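NADH-rubredoxin oxidoreductase (PDB 3KLJ) passes electrons from NADH through its bound FAD to rubredoxin, feeding the dioxygen-scavenging chains of an obligate anaerobe. Local coordinates at residues 41-53 / 59-71. Numbering follows the deposited sequence.
With FAD (flavin-adenine dinucleotide), chain B.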
loop_
_atom_site.group_PDB
_atom_site.type_symbol
_atom_site.label_atom_id
_atom_site.label_comp_id
_atom_site.label_asym_id
_atom_site.label_seq_id
_atom_site.Cartn_x
_atom_site.Cartn_y
_atom_site.Cartn_z
ATOM N N GLU A 41 -13.631 -6.614 -9.322
ATOM C CA GLU A 41 -13.151 -6.059 -10.595
ATOM C C GLU A 41 -13.392 -7.033 -11.752
ATOM O O GLU A 41 -13.639 -8.222 -11.533
ATOM C CB GLU A 41 -11.656 -5.709 -10.516
ATOM C CG GLU A 41 -11.247 -4.854 -9.309
ATOM C CD GLU A 41 -9.810 -4.336 -9.405
ATOM O OE1 GLU A 41 -9.393 -3.902 -10.493
ATOM O OE2 GLU A 41 -9.097 -4.347 -8.382
ATOM N N LYS A 42 -13.310 -6.529 -12.982
ATOM C CA LYS A 42 -13.526 -7.372 -14.161
ATOM C C LYS A 42 -12.227 -7.982 -14.700
ATOM O O LYS A 42 -12.212 -8.582 -15.780
ATOM C CB LYS A 42 -14.304 -6.622 -15.255
ATOM C CG LYS A 42 -13.760 -5.254 -15.626
ATOM C CD LYS A 42 -14.683 -4.552 -16.628
ATOM C CE LYS A 42 -14.423 -3.045 -16.672
ATOM N NZ LYS A 42 -14.957 -2.363 -15.456
ATOM N N TYR A 43 -11.154 -7.838 -13.923
ATOM C CA TYR A 43 -9.823 -8.317 -14.301
ATOM C C TYR A 43 -9.309 -9.356 -13.314
ATOM O O TYR A 43 -9.642 -9.319 -12.123
ATOM C CB TYR A 43 -8.823 -7.138 -14.400
ATOM C CG TYR A 43 -9.391 -5.945 -15.148
ATOM C CD1 TYR A 43 -9.591 -5.995 -16.530
ATOM C CD2 TYR A 43 -9.765 -4.782 -14.468
ATOM C CE1 TYR A 43 -10.131 -4.913 -17.220
ATOM C CE2 TYR A 43 -10.301 -3.690 -15.152
ATOM C CZ TYR A 43 -10.484 -3.766 -16.527
ATOM O OH TYR A 43 -11.011 -2.699 -17.218
ATOM N N LEU A 44 -8.510 -10.289 -13.820
ATOM C CA LEU A 44 -7.765 -11.232 -12.981
ATOM C C LEU A 44 -6.773 -10.490 -12.068
ATOM O O LEU A 44 -6.507 -9.304 -12.289
ATOM C CB LEU A 44 -7.030 -12.233 -13.877
ATOM C CG LEU A 44 -7.709 -13.561 -14.274
ATOM C CD1 LEU A 44 -9.153 -13.744 -13.789
ATOM C CD2 LEU A 44 -7.576 -13.854 -15.759
ATOM N N PRO A 45 -6.249 -11.172 -11.026
ATOM C CA PRO A 45 -5.238 -10.561 -10.172
ATOM C C PRO A 45 -4.098 -9.912 -10.951
ATOM O O PRO A 45 -3.504 -10.536 -11.831
ATOM C CB PRO A 45 -4.720 -11.744 -9.359
ATOM C CG PRO A 45 -5.941 -12.578 -9.157
ATOM C CD PRO A 45 -6.779 -12.411 -10.421
ATOM N N TYR A 46 -3.796 -8.668 -10.604
ATOM C CA TYR A 46 -2.710 -7.948 -11.256
ATOM C C TYR A 46 -1.780 -7.278 -10.256
ATOM O O TYR A 46 -2.156 -7.047 -9.095
ATOM C CB TYR A 46 -3.258 -6.945 -12.269
ATOM C CG TYR A 46 -4.267 -5.942 -11.739
ATOM C CD1 TYR A 46 -5.644 -6.196 -11.814
ATOM C CD2 TYR A 46 -3.850 -4.723 -11.198
ATOM C CE1 TYR A 46 -6.580 -5.259 -11.358
ATOM C CE2 TYR A 46 -4.769 -3.785 -10.736
ATOM C CZ TYR A 46 -6.135 -4.056 -10.823
ATOM O OH TYR A 46 -7.039 -3.117 -10.368
ATOM N N TYR A 47 -0.560 -6.994 -10.711
ATOM C CA TYR A 47 0.472 -6.393 -9.868
ATOM C C TYR A 47 0.157 -4.909 -9.703
ATOM O O TYR A 47 0.703 -4.049 -10.419
ATOM C CB TYR A 47 1.864 -6.593 -10.478
ATOM C CG TYR A 47 2.975 -6.510 -9.454
ATOM C CD1 TYR A 47 3.592 -5.296 -9.167
ATOM C CD2 TYR A 47 3.397 -7.647 -8.763
ATOM C CE1 TYR A 47 4.611 -5.210 -8.212
ATOM C CE2 TYR A 47 4.416 -7.576 -7.816
ATOM C CZ TYR A 47 5.020 -6.352 -7.552
ATOM O OH TYR A 47 6.008 -6.265 -6.614
ATOM N N ARG A 48 -0.740 -4.635 -8.761
ATOM C CA ARG A 48 -1.275 -3.291 -8.522
ATOM C C ARG A 48 -0.229 -2.143 -8.445
ATOM O O ARG A 48 -0.498 -1.064 -8.974
ATOM C CB ARG A 48 -2.188 -3.293 -7.279
ATOM C CG ARG A 48 -3.089 -2.048 -7.111
ATOM C CD ARG A 48 -4.035 -2.192 -5.881
ATOM N NE ARG A 48 -4.878 -3.389 -5.991
ATOM C CZ ARG A 48 -5.898 -3.525 -6.841
ATOM N NH1 ARG A 48 -6.586 -4.659 -6.877
ATOM N NH2 ARG A 48 -6.241 -2.533 -7.654
ATOM N N PRO A 49 0.945 -2.360 -7.784
ATOM C CA PRO A 49 1.935 -1.269 -7.744
ATOM C C PRO A 49 2.438 -0.773 -9.098
ATOM O O PRO A 49 3.074 0.281 -9.146
ATOM C CB PRO A 49 3.097 -1.868 -6.925
ATOM C CG PRO A 49 2.412 -2.857 -5.999
ATOM C CD PRO A 49 1.340 -3.474 -6.893
ATOM N N ARG A 50 2.143 -1.488 -10.183
ATOM C CA ARG A 50 2.618 -1.057 -11.497
ATOM C C ARG A 50 1.584 -0.208 -12.242
ATOM O O ARG A 50 1.777 0.096 -13.408
ATOM C CB ARG A 50 3.077 -2.239 -12.362
ATOM C CG ARG A 50 3.932 -3.224 -11.624
ATOM C CD ARG A 50 5.134 -3.667 -12.393
ATOM N NE ARG A 50 4.828 -4.621 -13.441
ATOM C CZ ARG A 50 4.989 -4.399 -14.745
ATOM N NH1 ARG A 50 5.448 -3.241 -15.188
ATOM N NH2 ARG A 50 4.682 -5.347 -15.607
ATOM N N LEU A 51 0.509 0.185 -11.555
ATOM C CA LEU A 51 -0.526 1.033 -12.155
ATOM C C LEU A 51 0.053 2.343 -12.715
ATOM O O LEU A 51 -0.431 2.860 -13.725
ATOM C CB LEU A 51 -1.678 1.293 -11.168
ATOM C CG LEU A 51 -2.678 0.137 -10.994
ATOM C CD1 LEU A 51 -3.677 0.436 -9.890
ATOM C CD2 LEU A 51 -3.412 -0.196 -12.297
ATOM N N ASN A 52 1.104 2.856 -12.077
ATOM C CA ASN A 52 1.781 4.050 -12.568
ATOM C C ASN A 52 2.353 3.860 -13.977
ATOM O O ASN A 52 2.469 4.816 -14.731
ATOM C CB ASN A 52 2.858 4.509 -11.580
ATOM C CG ASN A 52 2.274 5.278 -10.404
ATOM O OD1 ASN A 52 1.416 6.142 -10.586
ATOM N ND2 ASN A 52 2.731 4.965 -9.196
ATOM N N GLU A 53 2.675 2.614 -14.332
ATOM C CA GLU A 53 3.206 2.286 -15.661
ATOM C C GLU A 53 2.136 2.257 -16.750
ATOM O O GLU A 53 2.436 2.462 -17.935
ATOM C CB GLU A 53 3.965 0.961 -15.637
ATOM C CG GLU A 53 5.158 0.962 -14.706
ATOM C CD GLU A 53 5.971 -0.304 -14.802
ATOM O OE1 GLU A 53 6.389 -0.669 -15.923
ATOM O OE2 GLU A 53 6.198 -0.939 -13.748
ATOM N N LYS A 59 1.014 1.112 -20.900
ATOM C CA LYS A 59 0.809 -0.332 -20.790
ATOM C C LYS A 59 -0.665 -0.625 -20.502
ATOM O O LYS A 59 -1.385 0.239 -19.995
ATOM C CB LYS A 59 1.727 -0.929 -19.709
ATOM C CG LYS A 59 3.190 -1.038 -20.192
ATOM C CD LYS A 59 4.112 -1.581 -19.109
ATOM C CE LYS A 59 5.534 -1.759 -19.658
ATOM N NZ LYS A 59 5.572 -2.659 -20.845
ATOM N N SER A 60 -1.119 -1.830 -20.840
ATOM C CA SER A 60 -2.502 -2.234 -20.572
ATOM C C SER A 60 -2.593 -3.242 -19.426
ATOM O O SER A 60 -1.573 -3.580 -18.790
ATOM C CB SER A 60 -3.166 -2.782 -21.837
ATOM O OG SER A 60 -2.510 -3.953 -22.288
ATOM N N ILE A 61 -3.821 -3.691 -19.142
ATOM C CA ILE A 61 -4.074 -4.656 -18.072
ATOM C C ILE A 61 -3.265 -5.937 -18.280
ATOM O O ILE A 61 -2.663 -6.468 -17.344
ATOM C CB ILE A 61 -5.610 -4.953 -17.872
ATOM C CG1 ILE A 61 -5.853 -5.980 -16.754
ATOM C CG2 ILE A 61 -6.289 -5.417 -19.180
ATOM C CD1 ILE A 61 -5.496 -5.510 -15.339
ATOM N N ASP A 62 -3.242 -6.402 -19.522
ATOM C CA ASP A 62 -2.516 -7.608 -19.903
ATOM C C ASP A 62 -1.039 -7.611 -19.494
ATOM O O ASP A 62 -0.498 -8.666 -19.163
ATOM C CB ASP A 62 -2.673 -7.832 -21.402
ATOM C CG ASP A 62 -4.110 -7.649 -21.854
ATOM O OD1 ASP A 62 -4.993 -8.327 -21.274
ATOM O OD2 ASP A 62 -4.359 -6.826 -22.765
ATOM N N ASP A 63 -0.411 -6.431 -19.495
ATOM C CA ASP A 63 0.997 -6.301 -19.143
ATOM C C ASP A 63 1.264 -6.390 -17.646
ATOM O O ASP A 63 2.417 -6.551 -17.248
ATOM C CB ASP A 63 1.572 -4.976 -19.642
ATOM C CG ASP A 63 1.351 -4.766 -21.109
ATOM O OD1 ASP A 63 1.571 -5.715 -21.891
ATOM O OD2 ASP A 63 0.949 -3.646 -21.472
ATOM N N ILE A 64 0.221 -6.255 -16.821
ATOM C CA ILE A 64 0.409 -6.267 -15.365
ATOM C C ILE A 64 -0.292 -7.404 -14.614
ATOM O O ILE A 64 -0.132 -7.530 -13.396
ATOM C CB ILE A 64 0.093 -4.890 -14.688
ATOM C CG1 ILE A 64 -1.375 -4.474 -14.895
ATOM C CG2 ILE A 64 1.090 -3.805 -15.155
ATOM C CD1 ILE A 64 -1.840 -3.398 -13.916
ATOM N N LEU A 65 -1.061 -8.221 -15.339
ATOM C CA LEU A 65 -1.694 -9.425 -14.773
ATOM C C LEU A 65 -0.622 -10.357 -14.205
ATOM O O LEU A 65 0.425 -10.555 -14.830
ATOM C CB LEU A 65 -2.516 -10.175 -15.852
ATOM C CG LEU A 65 -3.792 -9.521 -16.409
ATOM C CD1 LEU A 65 -4.449 -10.334 -17.553
ATOM C CD2 LEU A 65 -4.788 -9.243 -15.296
ATOM N N ILE A 66 -0.878 -10.920 -13.028
ATOM C CA ILE A 66 0.056 -11.882 -12.433
ATOM C C ILE A 66 0.054 -13.184 -13.251
ATOM O O ILE A 66 1.109 -13.680 -13.668
ATOM C CB ILE A 66 -0.225 -12.167 -10.921
ATOM C CG1 ILE A 66 -0.161 -10.877 -10.082
ATOM C CG2 ILE A 66 0.809 -13.148 -10.384
ATOM C CD1 ILE A 66 -0.666 -11.032 -8.577
ATOM N N LYS A 67 -1.140 -13.732 -13.472
ATOM C CA LYS A 67 -1.302 -14.901 -14.327
ATOM C C LYS A 67 -2.392 -14.619 -15.333
ATOM O O LYS A 67 -3.364 -13.925 -15.019
ATOM C CB LYS A 67 -1.684 -16.141 -13.510
ATOM C CG LYS A 67 -0.683 -16.531 -12.423
ATOM C CD LYS A 67 0.616 -17.097 -12.982
ATOM C CE LYS A 67 1.578 -17.361 -11.828
ATOM N NZ LYS A 67 2.870 -17.887 -12.304
ATOM N N LYS A 68 -2.233 -15.169 -16.529
ATOM C CA LYS A 68 -3.250 -15.072 -17.581
ATOM C C LYS A 68 -4.363 -16.093 -17.355
ATOM O O LYS A 68 -4.227 -16.987 -16.511
ATOM C CB LYS A 68 -2.608 -15.255 -18.963
ATOM C CG LYS A 68 -1.410 -14.339 -19.215
ATOM C CD LYS A 68 -1.793 -13.066 -19.965
ATOM C CE LYS A 68 -0.591 -12.143 -20.135
ATOM N NZ LYS A 68 -0.530 -11.548 -21.509
ATOM N N ASN A 69 -5.463 -15.942 -18.093
ATOM C CA ASN A 69 -6.638 -16.820 -17.970
ATOM C C ASN A 69 -6.305 -18.305 -17.954
ATOM O O ASN A 69 -6.808 -19.053 -17.112
ATOM C CB ASN A 69 -7.640 -16.543 -19.099
ATOM C CG ASN A 69 -8.739 -15.592 -18.682
ATOM O OD1 ASN A 69 -9.760 -16.003 -18.130
ATOM N ND2 ASN A 69 -8.540 -14.308 -18.952
ATOM N N ASP A 70 -5.458 -18.716 -18.902
ATOM C CA ASP A 70 -5.097 -20.121 -19.077
ATOM C C ASP A 70 -4.522 -20.765 -17.813
ATOM O O ASP A 70 -4.692 -21.963 -17.593
ATOM C CB ASP A 70 -4.120 -20.286 -20.245
ATOM C CG ASP A 70 -4.185 -21.665 -20.862
ATOM O OD1 ASP A 70 -5.114 -22.428 -20.518
ATOM O OD2 ASP A 70 -3.311 -21.987 -21.688
ATOM N N TRP A 71 -3.858 -19.970 -16.981
ATOM C CA TRP A 71 -3.281 -20.489 -15.752
ATOM C C TRP A 71 -4.359 -20.958 -14.778
ATOM O O TRP A 71 -4.221 -22.025 -14.175
ATOM C CB TRP A 71 -2.385 -19.439 -15.103
ATOM C CG TRP A 71 -1.628 -19.929 -13.918
ATOM C CD1 TRP A 71 -0.391 -20.508 -13.914
ATOM C CD2 TRP A 71 -2.050 -19.871 -12.550
ATOM N NE1 TRP A 71 -0.018 -20.817 -12.625
ATOM C CE2 TRP A 71 -1.020 -20.440 -11.770
ATOM C CE3 TRP A 71 -3.204 -19.402 -11.910
ATOM C CZ2 TRP A 71 -1.106 -20.549 -10.380
ATOM C CZ3 TRP A 71 -3.287 -19.502 -10.523
ATOM C CH2 TRP A 71 -2.241 -20.071 -9.774
HETATM P PA FAD B . -5.840 -5.594 -3.303
HETATM O O1A FAD B . -6.575 -4.310 -3.024
HETATM O O2A FAD B . -4.685 -5.412 -4.257
HETATM O O5B FAD B . -6.860 -6.680 -3.877
HETATM C C5B FAD B . -8.102 -6.919 -3.241
HETATM C C4B FAD B . -9.156 -7.248 -4.298
HETATM O O4B FAD B . -10.379 -7.612 -3.659
HETATM C C3B FAD B . -9.463 -6.034 -5.171
HETATM O O3B FAD B . -9.371 -6.407 -6.536
HETATM C C2B FAD B . -10.878 -5.629 -4.803
HETATM O O2B FAD B . -11.615 -5.167 -5.913
HETATM C C1B FAD B . -11.460 -6.931 -4.272
HETATM N N9A FAD B . -12.574 -6.739 -3.325
HETATM C C8A FAD B . -12.728 -5.736 -2.406
HETATM N N7A FAD B . -13.888 -5.938 -1.738
HETATM C C5A FAD B . -14.475 -7.057 -2.210
HETATM C C6A FAD B . -15.669 -7.702 -1.883
HETATM N N6A FAD B . -16.587 -7.077 -1.145
HETATM N N1A FAD B . -16.013 -8.855 -2.567
HETATM C C2A FAD B . -15.191 -9.363 -3.557
HETATM N N3A FAD B . -14.017 -8.710 -3.881
HETATM C C4A FAD B . -13.660 -7.573 -3.212
HETATM N N1 FAD B . 2.910 -1.660 -2.248
HETATM C C2 FAD B . 4.271 -1.792 -2.071
HETATM O O2 FAD B . 4.696 -2.603 -1.265
HETATM N N3 FAD B . 5.159 -1.041 -2.813
HETATM C C4 FAD B . 4.687 -0.134 -3.732
HETATM O O4 FAD B . 5.507 0.533 -4.368
HETATM C C4X FAD B . 3.305 0.023 -3.914
HETATM N N5 FAD B . 2.804 0.925 -4.841
HETATM C C5X FAD B . 1.441 1.068 -5.018
HETATM C C6 FAD B . 0.941 1.986 -5.953
HETATM C C7 FAD B . -0.446 2.111 -6.129
HETATM C C7M FAD B . -0.987 3.093 -7.127
HETATM C C8 FAD B . -1.323 1.337 -5.369
HETATM C C8M FAD B . -2.818 1.456 -5.532
HETATM C C9 FAD B . -0.819 0.434 -4.440
HETATM C C9A FAD B . 0.560 0.292 -4.264
HETATM N N10 FAD B . 1.058 -0.621 -3.336
HETATM C C10 FAD B . 2.422 -0.755 -3.164
HETATM C "C1'" FAD B . 0.120 -1.437 -2.509
HETATM C "C2'" FAD B . -0.078 -2.835 -3.054
HETATM O "O2'" FAD B . -0.717 -2.737 -4.311
HETATM C "C3'" FAD B . -0.954 -3.580 -2.067
HETATM O "O3'" FAD B . -0.250 -3.760 -0.852
HETATM C "C4'" FAD B . -1.399 -4.943 -2.569
HETATM O "O4'" FAD B . -2.079 -4.819 -3.811
HETATM C "C5'" FAD B . -2.361 -5.539 -1.550
HETATM O "O5'" FAD B . -2.906 -6.701 -2.119
HETATM P P FAD B . -4.278 -7.281 -1.564
HETATM O O1P FAD B . -4.601 -8.563 -2.313
HETATM O O2P FAD B . -4.240 -7.432 -0.063
HETATM O O3P FAD B . -5.379 -6.138 -1.860
HETATM O O HOH W 1 -3.848 -12.956 -12.634
#
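The ring of Tyr46 is gripped from the 59-71 side by two isoleucines: the Ile61 side chain crosses that of Tyr46 at about a right angle, CD1 lying 3.6 Å from Tyr46 CD1, while Ile64 lies beside Tyr46 and points the same way, its CD1 3.6 Å from Tyr46 CD2. The Ile64 chi1 of 62° sends CG1 and CD1 along Tyr46 and on to Leu51 CD2, and turns CG2 over the centre of the Arg50 guanidinium, 3.9 Å above its plane. Arg50 NH1 holds Glu53 OE2 in a salt bridge (2.8 Å); OE2 lies in the guanidinium plane, but NH1 reaches it from well above the carboxylate plane. The two backbones are joined by a single beta bridge at Tyr46 and Leu65, through nearly straight bonds from Ile66 N to Pro45 O (2.9 Å) and from Tyr47 N to Ile64 O (2.8 Å). A water links Pro45 O to Lys67 N. This loop pair belongs to the FAD-binding domain of the glutathione-reductase-type fold. Beyond the isoleucines, Tyr46 OH donates to Glu41 OE1 (2.5 Å) and is also met by Arg48 NH2 and Tyr133 N; Arg48 NH1 salt-bridges Glu41 OE2, and NE binds the FAD phosphate oxygen O2A at 2.7 Å. Ile61 CG1 also approaches the Tyr43 ring obliquely, whose OH is hydrogen-bonded to Asp134.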